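Side-chain contacts in jasmonate-induced oxygenase 2 (Arabidopsis thaliana, PDB 6LSV), which oxidises the stress hormone jasmonate to 12-hydroxyjasmonate, using iron, 2-oxoglutarate and molecular oxygen: residues 95-100 / 295-300; 210-215 / 222-227; 241-246 / 256-261. All blocks are in the same frame, centred on the assembly; numbering follows the deposited sequence.

Contact 1: 95-100 / 295-300. With AKG (2-oxoglutaric acid), chain C; JAA ({(1R,2R)-3-oxo-2-[(2Z)-pent-2-en-1-yl]cyclopentyl}acetic acid), chain D.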
loop_
_atom_site.group_PDB
_atom_site.type_symbol
_atom_site.label_atom_id
_atom_site.label_comp_id
_atom_site.label_asym_id
_atom_site.label_seq_id
_atom_site.Cartn_x
_atom_site.Cartn_y
_atom_site.Cartn_z
ATOM N N GLU A 95 -6.123 -14.810 7.228
ATOM C CA GLU A 95 -5.694 -15.952 8.031
ATOM C C GLU A 95 -4.795 -16.899 7.245
ATOM O O GLU A 95 -3.927 -17.552 7.834
ATOM C CB GLU A 95 -6.907 -16.696 8.586
ATOM C CG GLU A 95 -7.736 -15.866 9.557
ATOM C CD GLU A 95 -6.885 -15.163 10.606
ATOM O OE1 GLU A 95 -6.072 -15.838 11.272
ATOM O OE2 GLU A 95 -7.026 -13.929 10.757
ATOM N N ASN A 96 -4.979 -16.986 5.927
ATOM C CA ASN A 96 -4.024 -17.719 5.101
ATOM C C ASN A 96 -2.639 -17.093 5.189
ATOM O O ASN A 96 -1.640 -17.793 5.390
ATOM C CB ASN A 96 -4.500 -17.757 3.650
ATOM C CG ASN A 96 -5.335 -18.981 3.345
ATOM O OD1 ASN A 96 -4.866 -19.917 2.701
ATOM N ND2 ASN A 96 -6.580 -18.980 3.806
ATOM N N TRP A 97 -2.560 -15.770 5.037
ATOM C CA TRP A 97 -1.267 -15.098 5.122
ATOM C C TRP A 97 -0.717 -15.140 6.542
ATOM O O TRP A 97 0.489 -15.335 6.739
ATOM C CB TRP A 97 -1.386 -13.658 4.622
ATOM C CG TRP A 97 -1.329 -13.564 3.127
ATOM C CD1 TRP A 97 -2.371 -13.322 2.277
ATOM C CD2 TRP A 97 -0.170 -13.729 2.302
ATOM N NE1 TRP A 97 -1.930 -13.324 0.975
ATOM C CE2 TRP A 97 -0.582 -13.572 0.964
ATOM C CE3 TRP A 97 1.176 -13.993 2.567
ATOM C CZ2 TRP A 97 0.305 -13.664 -0.105
ATOM C CZ3 TRP A 97 2.052 -14.087 1.505
ATOM C CH2 TRP A 97 1.614 -13.925 0.185
ATOM N N ARG A 98 -1.581 -14.965 7.544
ATOM C CA ARG A 98 -1.128 -15.096 8.925
ATOM C C ARG A 98 -0.509 -16.466 9.167
ATOM O O ARG A 98 0.517 -16.580 9.848
ATOM C CB ARG A 98 -2.286 -14.855 9.893
ATOM C CG ARG A 98 -1.855 -14.837 11.351
ATOM C CD ARG A 98 -3.031 -15.012 12.300
ATOM N NE ARG A 98 -4.115 -14.059 12.060
ATOM C CZ ARG A 98 -4.050 -12.762 12.343
ATOM N NH1 ARG A 98 -2.944 -12.247 12.871
ATOM N NH2 ARG A 98 -5.092 -11.977 12.095
ATOM N N GLU A 99 -1.118 -17.516 8.609
ATOM C CA GLU A 99 -0.558 -18.859 8.733
ATOM C C GLU A 99 0.798 -18.953 8.044
ATOM O O GLU A 99 1.718 -19.606 8.552
ATOM C CB GLU A 99 -1.536 -19.882 8.155
ATOM C CG GLU A 99 -0.976 -21.290 7.996
ATOM C CD GLU A 99 -0.674 -21.962 9.327
ATOM O OE1 GLU A 99 -1.625 -22.447 9.979
ATOM O OE2 GLU A 99 0.514 -22.010 9.717
ATOM N N PHE A 100 0.940 -18.304 6.886
ATOM C CA PHE A 100 2.227 -18.287 6.197
ATOM C C PHE A 100 3.306 -17.655 7.068
ATOM O O PHE A 100 4.421 -18.176 7.173
ATOM C CB PHE A 100 2.098 -17.541 4.869
ATOM C CG PHE A 100 3.410 -17.320 4.169
ATOM C CD1 PHE A 100 4.004 -18.340 3.441
ATOM C CD2 PHE A 100 4.049 -16.092 4.237
ATOM C CE1 PHE A 100 5.211 -18.140 2.798
ATOM C CE2 PHE A 100 5.256 -15.886 3.595
ATOM C CZ PHE A 100 5.838 -16.911 2.873
ATOM N N VAL A 295 -1.320 -8.237 10.768
ATOM C CA VAL A 295 -1.224 -8.699 9.388
ATOM C C VAL A 295 -2.132 -7.815 8.547
ATOM O O VAL A 295 -3.339 -7.736 8.809
ATOM C CB VAL A 295 -1.622 -10.178 9.231
ATOM C CG1 VAL A 295 -1.980 -10.475 7.783
ATOM C CG2 VAL A 295 -0.496 -11.087 9.704
ATOM N N SER A 296 -1.563 -7.151 7.546
ATOM C CA SER A 296 -2.326 -6.276 6.671
ATOM C C SER A 296 -2.013 -6.595 5.218
ATOM O O SER A 296 -0.898 -6.998 4.878
ATOM C CB SER A 296 -2.044 -4.801 6.964
ATOM O OG SER A 296 -2.054 -4.559 8.360
ATOM N N LEU A 297 -3.014 -6.403 4.364
ATOM C CA LEU A 297 -2.935 -6.748 2.951
ATOM C C LEU A 297 -3.079 -5.477 2.128
ATOM O O LEU A 297 -4.097 -4.782 2.223
ATOM C CB LEU A 297 -4.014 -7.765 2.574
ATOM C CG LEU A 297 -3.800 -9.241 2.937
ATOM C CD1 LEU A 297 -3.851 -9.483 4.440
ATOM C CD2 LEU A 297 -4.826 -10.106 2.229
ATOM N N ALA A 298 -2.065 -5.178 1.322
ATOM C CA ALA A 298 -2.032 -3.979 0.494
ATOM C C ALA A 298 -2.132 -4.395 -0.967
ATOM O O ALA A 298 -1.185 -4.958 -1.527
ATOM C CB ALA A 298 -0.761 -3.171 0.750
ATOM N N PHE A 299 -3.276 -4.116 -1.579
ATOM C CA PHE A 299 -3.493 -4.352 -2.999
ATOM C C PHE A 299 -3.239 -3.054 -3.753
ATOM O O PHE A 299 -3.817 -2.013 -3.421
ATOM C CB PHE A 299 -4.917 -4.859 -3.237
ATOM C CG PHE A 299 -5.291 -4.997 -4.687
ATOM C CD1 PHE A 299 -5.921 -3.959 -5.356
ATOM C CD2 PHE A 299 -5.036 -6.175 -5.371
ATOM C CE1 PHE A 299 -6.273 -4.085 -6.686
ATOM C CE2 PHE A 299 -5.385 -6.307 -6.701
ATOM C CZ PHE A 299 -6.003 -5.260 -7.359
ATOM N N PHE A 300 -2.366 -3.113 -4.756
ATOM C CA PHE A 300 -1.974 -1.942 -5.531
ATOM C C PHE A 300 -2.599 -2.024 -6.917
ATOM O O PHE A 300 -2.386 -3.001 -7.643
ATOM C CB PHE A 300 -0.452 -1.834 -5.635
ATOM C CG PHE A 300 0.253 -1.821 -4.308
ATOM C CD1 PHE A 300 0.030 -0.805 -3.389
ATOM C CD2 PHE A 300 1.147 -2.826 -3.983
ATOM C CE1 PHE A 300 0.690 -0.797 -2.166
ATOM C CE2 PHE A 300 1.807 -2.820 -2.771
ATOM C CZ PHE A 300 1.578 -1.804 -1.861
HETATM C C1 AKG C . 1.110 -0.596 3.154
HETATM O O1 AKG C . 0.524 -0.017 2.206
HETATM O O2 AKG C . 2.019 -1.433 2.897
HETATM C C2 AKG C . 0.725 -0.257 4.599
HETATM O O5 AKG C . 0.882 0.853 4.983
HETATM C C3 AKG C . 0.147 -1.306 5.559
HETATM C C4 AKG C . -0.906 -0.644 6.452
HETATM C C5 AKG C . -1.192 -1.495 7.691
HETATM O O3 AKG C . -2.320 -1.464 8.250
HETATM O O4 AKG C . -0.286 -2.231 8.155
HETATM O O01 JAA D . 7.141 -3.601 -1.597
HETATM O O02 JAA D . 5.287 -1.269 -7.219
HETATM O O03 JAA D . 7.422 -0.930 -7.445
HETATM C C04 JAA D . 6.524 -2.008 -4.512
HETATM C C05 JAA D . 6.794 -1.840 -2.917
HETATM C C06 JAA D . 7.707 -2.889 -4.994
HETATM C C07 JAA D . 8.255 -3.453 -3.859
HETATM C C08 JAA D . 7.310 -2.991 -2.600
HETATM C C09 JAA D . 5.443 -1.584 -2.117
HETATM C C10 JAA D . 6.528 -0.755 -5.197
HETATM C C11 JAA D . 5.134 -0.087 -2.069
HETATM C C12 JAA D . 6.405 -0.998 -6.705
HETATM C C13 JAA D . 4.814 0.521 -0.942
HETATM C C14 JAA D . 4.743 -0.241 0.379
HETATM C C15 JAA D . 5.595 0.474 1.428
#
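The guanidinium of Arg98 carries Val295 CB over one face, with NH1 standing 4.2 Å from Val295 CG2, while its edge meets the carboxylate of Glu95 in plane. That edge grips side-on: NE bonds Glu95 OE1 at 2.8 Å and NH2 bonds Glu95 OE2 at 3.1 Å, using the syn lone pair of that oxygen. NH1 forms a further salt bridge to Glu293, so the plate is braced from both the helix and the strand side and its rotation is restricted. An extended start (chi1 -174°) followed by a bend at chi3 brings the guanidinium back beside Glu95, with one face under Val295. The Trp97 indole meets Leu297 obliquely, CD1 to CD2 at 4.0 Å, and its ring also meets Tyr139 with planes about 45° apart. No hydrogen bond joins the two segments, which meet through apolar contact and the arginine face. Val295 and Leu297 point to helix 87-102, whereas the alternating Ser296 and Ala298 turn to 2-oxoglutarate, with Ser296 OG 2.9 Å from AKG O4. Arg294 and Ser296, both binding 2-oxoglutarate, form the Arg-X-Ser motif of plant 2-oxoglutarate dioxygenases, carried here on a strand of the double-stranded beta-helix whose outer face a helix covers.

Contact 2: 210-215 / 222-227. With FE (Fe (III) ion), chain E; AKG (2-oxoglutaric acid), chain C; JAA ({(1R,2R)-3-oxo-2-[(2Z)-pent-2-en-1-yl]cyclopentyl}acetic acid), chain D.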
loop_
_atom_site.group_PDB
_atom_site.type_symbol
_atom_site.label_atom_id
_atom_site.label_comp_id
_atom_site.label_asym_id
_atom_site.label_seq_id
_atom_site.Cartn_x
_atom_site.Cartn_y
_atom_site.Cartn_z
ATOM N N ASN A 210 1.908 -7.469 4.693
ATOM C CA ASN A 210 2.842 -6.978 5.697
ATOM C C ASN A 210 2.631 -7.709 7.016
ATOM O O ASN A 210 1.495 -7.853 7.480
ATOM C CB ASN A 210 2.676 -5.471 5.900
ATOM C CG ASN A 210 2.916 -4.681 4.632
ATOM O OD1 ASN A 210 3.939 -4.847 3.968
ATOM N ND2 ASN A 210 1.968 -3.817 4.284
ATOM N N TYR A 211 3.730 -8.159 7.617
ATOM C CA TYR A 211 3.708 -8.862 8.894
ATOM C C TYR A 211 4.468 -8.028 9.912
ATOM O O TYR A 211 5.660 -7.760 9.730
ATOM C CB TYR A 211 4.330 -10.255 8.766
ATOM C CG TYR A 211 4.266 -11.070 10.039
ATOM C CD1 TYR A 211 3.118 -11.081 10.820
ATOM C CD2 TYR A 211 5.355 -11.824 10.463
ATOM C CE1 TYR A 211 3.052 -11.821 11.985
ATOM C CE2 TYR A 211 5.298 -12.569 11.629
ATOM C CZ TYR A 211 4.143 -12.563 12.384
ATOM O OH TYR A 211 4.071 -13.298 13.545
ATOM N N TYR A 212 3.780 -7.619 10.979
ATOM C CA TYR A 212 4.363 -6.803 12.041
ATOM C C TYR A 212 4.423 -7.620 13.324
ATOM O O TYR A 212 3.459 -7.632 14.103
ATOM C CB TYR A 212 3.548 -5.523 12.248
ATOM C CG TYR A 212 3.252 -4.780 10.965
ATOM C CD1 TYR A 212 4.184 -3.909 10.414
ATOM C CD2 TYR A 212 2.046 -4.960 10.298
ATOM C CE1 TYR A 212 3.923 -3.233 9.237
ATOM C CE2 TYR A 212 1.777 -4.289 9.120
ATOM C CZ TYR A 212 2.719 -3.426 8.595
ATOM O OH TYR A 212 2.456 -2.754 7.424
ATOM N N PRO A 213 5.539 -8.325 13.592
ATOM C CA PRO A 213 5.643 -9.138 14.815
ATOM C C PRO A 213 5.694 -8.278 16.066
ATOM O O PRO A 213 5.685 -7.049 15.964
ATOM C CB PRO A 213 6.954 -9.913 14.608
ATOM C CG PRO A 213 7.273 -9.782 13.141
ATOM C CD PRO A 213 6.743 -8.442 12.755
ATOM N N LYS A 214 5.743 -8.888 17.247
ATOM C CA LYS A 214 5.814 -8.084 18.457
ATOM C C LYS A 214 7.199 -7.446 18.568
ATOM O O LYS A 214 8.200 -7.992 18.093
ATOM C CB LYS A 214 5.488 -8.926 19.697
ATOM C CG LYS A 214 4.139 -9.669 19.656
ATOM C CD LYS A 214 4.112 -10.821 20.622
ATOM C CE LYS A 214 5.327 -11.719 20.530
ATOM N NZ LYS A 214 5.966 -12.023 19.218
ATOM N N CYS A 215 7.242 -6.258 19.165
ATOM C CA CYS A 215 8.453 -5.468 19.222
ATOM C C CYS A 215 8.803 -5.175 20.673
ATOM O O CYS A 215 7.940 -4.716 21.432
ATOM C CB CYS A 215 8.284 -4.152 18.446
ATOM S SG CYS A 215 9.755 -3.124 18.429
ATOM N N LEU A 222 9.136 1.553 14.208
ATOM C CA LEU A 222 8.002 1.711 13.314
ATOM C C LEU A 222 7.871 0.436 12.499
ATOM O O LEU A 222 8.868 -0.068 11.971
ATOM C CB LEU A 222 8.176 2.919 12.389
ATOM C CG LEU A 222 7.815 4.292 12.959
ATOM C CD1 LEU A 222 8.220 5.390 11.993
ATOM C CD2 LEU A 222 6.334 4.375 13.270
ATOM N N GLY A 223 6.652 -0.098 12.422
ATOM C CA GLY A 223 6.421 -1.230 11.543
ATOM C C GLY A 223 6.670 -0.878 10.093
ATOM O O GLY A 223 7.167 -1.704 9.323
ATOM N N LEU A 224 6.354 0.357 9.711
ATOM C CA LEU A 224 6.591 0.849 8.357
ATOM C C LEU A 224 6.711 2.365 8.421
ATOM O O LEU A 224 5.799 3.039 8.912
ATOM C CB LEU A 224 5.457 0.425 7.427
ATOM C CG LEU A 224 5.704 0.520 5.923
ATOM C CD1 LEU A 224 7.039 -0.109 5.551
ATOM C CD2 LEU A 224 4.555 -0.147 5.180
ATOM N N SER A 225 7.829 2.897 7.932
ATOM C CA SER A 225 8.105 4.324 8.014
ATOM C C SER A 225 7.186 5.121 7.085
ATOM O O SER A 225 6.575 4.559 6.173
ATOM C CB SER A 225 9.573 4.589 7.678
ATOM O OG SER A 225 10.423 4.071 8.684
ATOM N N PRO A 226 7.067 6.438 7.304
ATOM C CA PRO A 226 6.134 7.240 6.501
ATOM C C PRO A 226 6.390 7.114 5.006
ATOM O O PRO A 226 7.532 7.007 4.554
ATOM C CB PRO A 226 6.392 8.672 6.982
ATOM C CG PRO A 226 6.871 8.510 8.369
ATOM C CD PRO A 226 7.687 7.248 8.372
ATOM N N HIS A 227 5.299 7.139 4.243
ATOM C CA HIS A 227 5.346 7.091 2.789
ATOM C C HIS A 227 3.935 7.267 2.246
ATOM O O HIS A 227 2.945 7.023 2.942
ATOM C CB HIS A 227 5.922 5.771 2.275
ATOM C CG HIS A 227 4.985 4.615 2.429
ATOM N ND1 HIS A 227 4.602 4.131 3.662
ATOM C CD2 HIS A 227 4.341 3.858 1.511
ATOM C CE1 HIS A 227 3.768 3.121 3.496
ATOM N NE2 HIS A 227 3.591 2.936 2.200
HETATM FE FE FE E . 1.535 1.712 1.995
HETATM C C1 AKG C . 1.110 -0.596 3.154
HETATM O O1 AKG C . 0.524 -0.017 2.206
HETATM O O2 AKG C . 2.019 -1.433 2.897
HETATM C C2 AKG C . 0.725 -0.257 4.599
HETATM O O5 AKG C . 0.882 0.853 4.983
HETATM C C3 AKG C . 0.147 -1.306 5.559
HETATM C C4 AKG C . -0.906 -0.644 6.452
HETATM C C5 AKG C . -1.192 -1.495 7.691
HETATM O O3 AKG C . -2.320 -1.464 8.250
HETATM O O4 AKG C . -0.286 -2.231 8.155
HETATM O O01 JAA D . 7.141 -3.601 -1.597
HETATM O O02 JAA D . 5.287 -1.269 -7.219
HETATM O O03 JAA D . 7.422 -0.930 -7.445
HETATM C C04 JAA D . 6.524 -2.008 -4.512
HETATM C C05 JAA D . 6.794 -1.840 -2.917
HETATM C C06 JAA D . 7.707 -2.889 -4.994
HETATM C C07 JAA D . 8.255 -3.453 -3.859
HETATM C C08 JAA D . 7.310 -2.991 -2.600
HETATM C C09 JAA D . 5.443 -1.584 -2.117
HETATM C C10 JAA D . 6.528 -0.755 -5.197
HETATM C C11 JAA D . 5.134 -0.087 -2.069
HETATM C C12 JAA D . 6.405 -0.998 -6.705
HETATM C C13 JAA D . 4.814 0.521 -0.942
HETATM C C14 JAA D . 4.743 -0.241 0.379
HETATM C C15 JAA D . 5.595 0.474 1.428
#
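Tyr212 presents the edge of its ring to Gly223: the carbonyl O lies near the ring plane, 3.6 Å from CE1, and CD1 runs beside the glycine CA. The same Gly223 O accepts a hydrogen bond from Ser136 OG. With CG opposite the carbonyl carbon (chi1 -49°), the tyrosine reaches in from its strand, passes alongside Leu224, and brings OH to within 2.9 Å of AKG O4, a weak hydrogen bond. Leu224 CD2 approaches that hydroxyl at 4.0 Å and also faces the other end of the co-substrate, where AKG O2 is near. Asn210, two residues earlier and hence on the same face of the strand, donates from ND2 to AKG O2 (2.8 Å, N-H...O angle 139°), and its OD1 accepts from Arg208 NE, so both ends of the amide are engaged and its flip is fixed. Residues 210-215 read Asn-Tyr-Tyr-Pro-Lys-Cys, the NYYPxC signature of plant 2-oxoglutarate dioxygenases. Opposite, Gly223 and Leu224 both face Val286 in a classic beta bulge, just before the chain turns its corner at Pro226 and enters the His-X-Asp part of the iron triad, completed by His284. His227 takes the crowded rotamer (chi1 73°), which swings its ring back over the chain: ND1 donates to Ser225 O at 3.2 Å, tilted from the ring plane, and NE2 is thereby aimed at the iron, 2.4 Å away. AKG O1 binds the metal too, while AKG O5 lies near the plane of the histidine ring, at its edge. Jasmonate approaches this ring obliquely, and the terminal carbon of its pentenyl chain, JAA C15, stands 3.3 Å from His227 NE2, close to the iron, consistent with hydroxylation at that position.

Contact 3: 241-246 / 256-261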
loop_
_atom_site.group_PDB
_atom_site.type_symbol
_atom_site.label_atom_id
_atom_site.label_comp_id
_atom_site.label_asym_id
_atom_site.label_seq_id
_atom_site.Cartn_x
_atom_site.Cartn_y
_atom_site.Cartn_z
ATOM N N GLN A 241 -8.033 -6.807 14.080
ATOM C CA GLN A 241 -8.067 -6.915 15.535
ATOM C C GLN A 241 -7.135 -5.922 16.218
ATOM O O GLN A 241 -7.395 -5.509 17.351
ATOM C CB GLN A 241 -7.702 -8.337 15.973
ATOM C CG GLN A 241 -8.733 -9.401 15.620
ATOM C CD GLN A 241 -10.023 -9.264 16.415
ATOM O OE1 GLN A 241 -11.024 -8.752 15.912
ATOM N NE2 GLN A 241 -10.001 -9.722 17.662
ATOM N N VAL A 242 -6.042 -5.541 15.562
ATOM C CA VAL A 242 -4.961 -4.809 16.213
ATOM C C VAL A 242 -4.742 -3.486 15.496
ATOM O O VAL A 242 -4.570 -3.457 14.271
ATOM C CB VAL A 242 -3.660 -5.631 16.241
ATOM C CG1 VAL A 242 -2.709 -5.081 17.292
ATOM C CG2 VAL A 242 -3.961 -7.098 16.495
ATOM N N PHE A 243 -4.736 -2.398 16.258
ATOM C CA PHE A 243 -4.489 -1.086 15.679
ATOM C C PHE A 243 -3.003 -0.921 15.376
ATOM O O PHE A 243 -2.146 -1.549 16.003
ATOM C CB PHE A 243 -4.963 0.023 16.627
ATOM C CG PHE A 243 -6.402 -0.121 17.081
ATOM C CD1 PHE A 243 -7.356 -0.718 16.268
ATOM C CD2 PHE A 243 -6.794 0.345 18.328
ATOM C CE1 PHE A 243 -8.670 -0.846 16.694
ATOM C CE2 PHE A 243 -8.107 0.221 18.756
ATOM C CZ PHE A 243 -9.043 -0.376 17.939
ATOM N N GLY A 244 -2.702 -0.078 14.392
ATOM C CA GLY A 244 -1.321 0.177 14.033
ATOM C C GLY A 244 -1.168 1.116 12.856
ATOM O O GLY A 244 -0.172 1.837 12.752
ATOM N N LEU A 245 -2.150 1.116 11.960
ATOM C CA LEU A 245 -2.098 1.996 10.801
ATOM C C LEU A 245 -2.362 3.436 11.223
ATOM O O LEU A 245 -3.316 3.717 11.956
ATOM C CB LEU A 245 -3.115 1.552 9.754
ATOM C CG LEU A 245 -3.353 2.538 8.615
ATOM C CD1 LEU A 245 -2.183 2.516 7.647
ATOM C CD2 LEU A 245 -4.647 2.210 7.905
ATOM N N GLN A 246 -1.511 4.350 10.760
ATOM C CA GLN A 246 -1.636 5.764 11.079
ATOM C C GLN A 246 -1.516 6.585 9.804
ATOM O O GLN A 246 -0.625 6.340 8.987
ATOM C CB GLN A 246 -0.570 6.202 12.089
ATOM C CG GLN A 246 -0.669 5.508 13.434
ATOM C CD GLN A 246 0.092 6.243 14.514
ATOM O OE1 GLN A 246 1.214 6.694 14.295
ATOM N NE2 GLN A 246 -0.517 6.373 15.688
ATOM N N VAL A 256 -5.880 4.703 12.932
ATOM C CA VAL A 256 -7.122 4.362 12.246
ATOM C C VAL A 256 -7.723 3.123 12.897
ATOM O O VAL A 256 -7.077 2.071 12.962
ATOM C CB VAL A 256 -6.877 4.127 10.748
ATOM C CG1 VAL A 256 -8.070 3.439 10.108
ATOM C CG2 VAL A 256 -6.567 5.442 10.051
ATOM N N LYS A 257 -8.960 3.242 13.371
ATOM C CA LYS A 257 -9.695 2.079 13.859
ATOM C C LYS A 257 -10.349 1.363 12.684
ATOM O O LYS A 257 -11.215 1.947 12.023
ATOM C CB LYS A 257 -10.754 2.482 14.875
ATOM C CG LYS A 257 -11.707 1.345 15.217
ATOM C CD LYS A 257 -12.630 1.663 16.383
ATOM C CE LYS A 257 -12.707 3.145 16.676
ATOM N NZ LYS A 257 -13.950 3.462 17.438
ATOM N N PRO A 258 -9.977 0.119 12.390
ATOM C CA PRO A 258 -10.556 -0.558 11.227
ATOM C C PRO A 258 -12.011 -0.925 11.469
ATOM O O PRO A 258 -12.399 -1.334 12.566
ATOM C CB PRO A 258 -9.679 -1.804 11.076
ATOM C CG PRO A 258 -9.250 -2.097 12.471
ATOM C CD PRO A 258 -9.047 -0.754 13.127
ATOM N N HIS A 259 -12.819 -0.755 10.432
ATOM C CA HIS A 259 -14.218 -1.147 10.446
ATOM C C HIS A 259 -14.356 -2.559 9.883
ATOM O O HIS A 259 -13.733 -2.881 8.868
ATOM C CB HIS A 259 -15.058 -0.172 9.623
ATOM C CG HIS A 259 -16.535 -0.387 9.744
ATOM N ND1 HIS A 259 -17.313 0.299 10.651
ATOM C CD2 HIS A 259 -17.375 -1.207 9.071
ATOM C CE1 HIS A 259 -18.571 -0.093 10.534
ATOM N NE2 HIS A 259 -18.635 -1.006 9.581
ATOM N N PRO A 260 -15.144 -3.405 10.544
ATOM C CA PRO A 260 -15.243 -4.815 10.140
ATOM C C PRO A 260 -15.596 -4.991 8.670
ATOM O O PRO A 260 -16.587 -4.447 8.177
ATOM C CB PRO A 260 -16.350 -5.368 11.048
ATOM C CG PRO A 260 -16.885 -4.199 11.831
ATOM C CD PRO A 260 -15.823 -3.154 11.822
ATOM N N HIS A 261 -14.763 -5.766 7.969
ATOM C CA HIS A 261 -14.985 -6.167 6.577
ATOM C C HIS A 261 -15.156 -4.979 5.646
ATOM O O HIS A 261 -15.768 -5.095 4.579
ATOM C CB HIS A 261 -16.172 -7.119 6.461
ATOM C CG HIS A 261 -16.016 -8.354 7.286
ATOM N ND1 HIS A 261 -16.735 -8.575 8.440
ATOM C CD2 HIS A 261 -15.191 -9.418 7.145
ATOM C CE1 HIS A 261 -16.376 -9.734 8.962
ATOM N NE2 HIS A 261 -15.440 -10.266 8.195
HETATM O O HOH W 1 -5.276 0.381 12.835
#
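Leu245 and Val256 form the buried, backbone-bonded half of this contact. Val256 N donates to Leu245 O at 2.9 Å with an N-H...O angle of 167°, nearly straight, and the two side chains run alongside one another in the same direction, Leu245 CD2 being 4.1 Å from Val256 CB. Both side chains also rest on Ile264 of strand 263-267, which covers this apolar pair from the main sheet. Leu245 has its CG trans to the backbone N (chi1 169°), and its side chain touches 2-oxoglutarate as well as lying close to His284 and Arg294; Leu245 thus lines the co-substrate pocket, with Val256 packed behind it. The other half has close touches too but is open to solvent. Here the exposed Phe243 crosses Pro258 at about a right angle, CD1 to CD at 3.6 Å, and runs alongside the aliphatic part of Lys257, with CE1 4.0 Å from CG. Both Pro258 CD and Lys257 CG come to the ring obliquely. The lysine bends away at chi3, and its NZ is hydrogen-bonded to Asn44 rather than to anything on residues 241-246. Between the two halves lies a water that accepts from Gly244 N at 3.0 Å; its link to Val256 O is short and doubtful. Val242 O, in the same loop, accepts from Arg294 NE and so probably helps to position that 2-oxoglutarate-binding residue. The contact closes the open end of the beta-hairpin made by strands 245-248 and 253-255, where the chains splay into loops; with strand 284-286 these form the small antiparallel sheet that faces the main one across the active site in the double-stranded beta-helix of this oxygenase family.

In the fold
The three contacts lie with centres about 14 Å from one another. Contact 1 opens first in sequence, at helix 87-102, and closes last, at strand 294-302; contacts 2 and 3 follow one another in the interval. Contacts 1 and 2 share the main mixed sheet, where strands 294-302 and 204-212 are neighbours, joined by a probable hydrogen bond from Asn210 N to Ser296 O at 2.9 Å. Contact 3 touches neither, its nearest atoms about 6 Å from each, and joins the smaller sheet, through strand 245-248, to the loop 256-261. Residues from all three reach 2-oxoglutarate, so segments distant in sequence converge on one co-substrate between the two sheets.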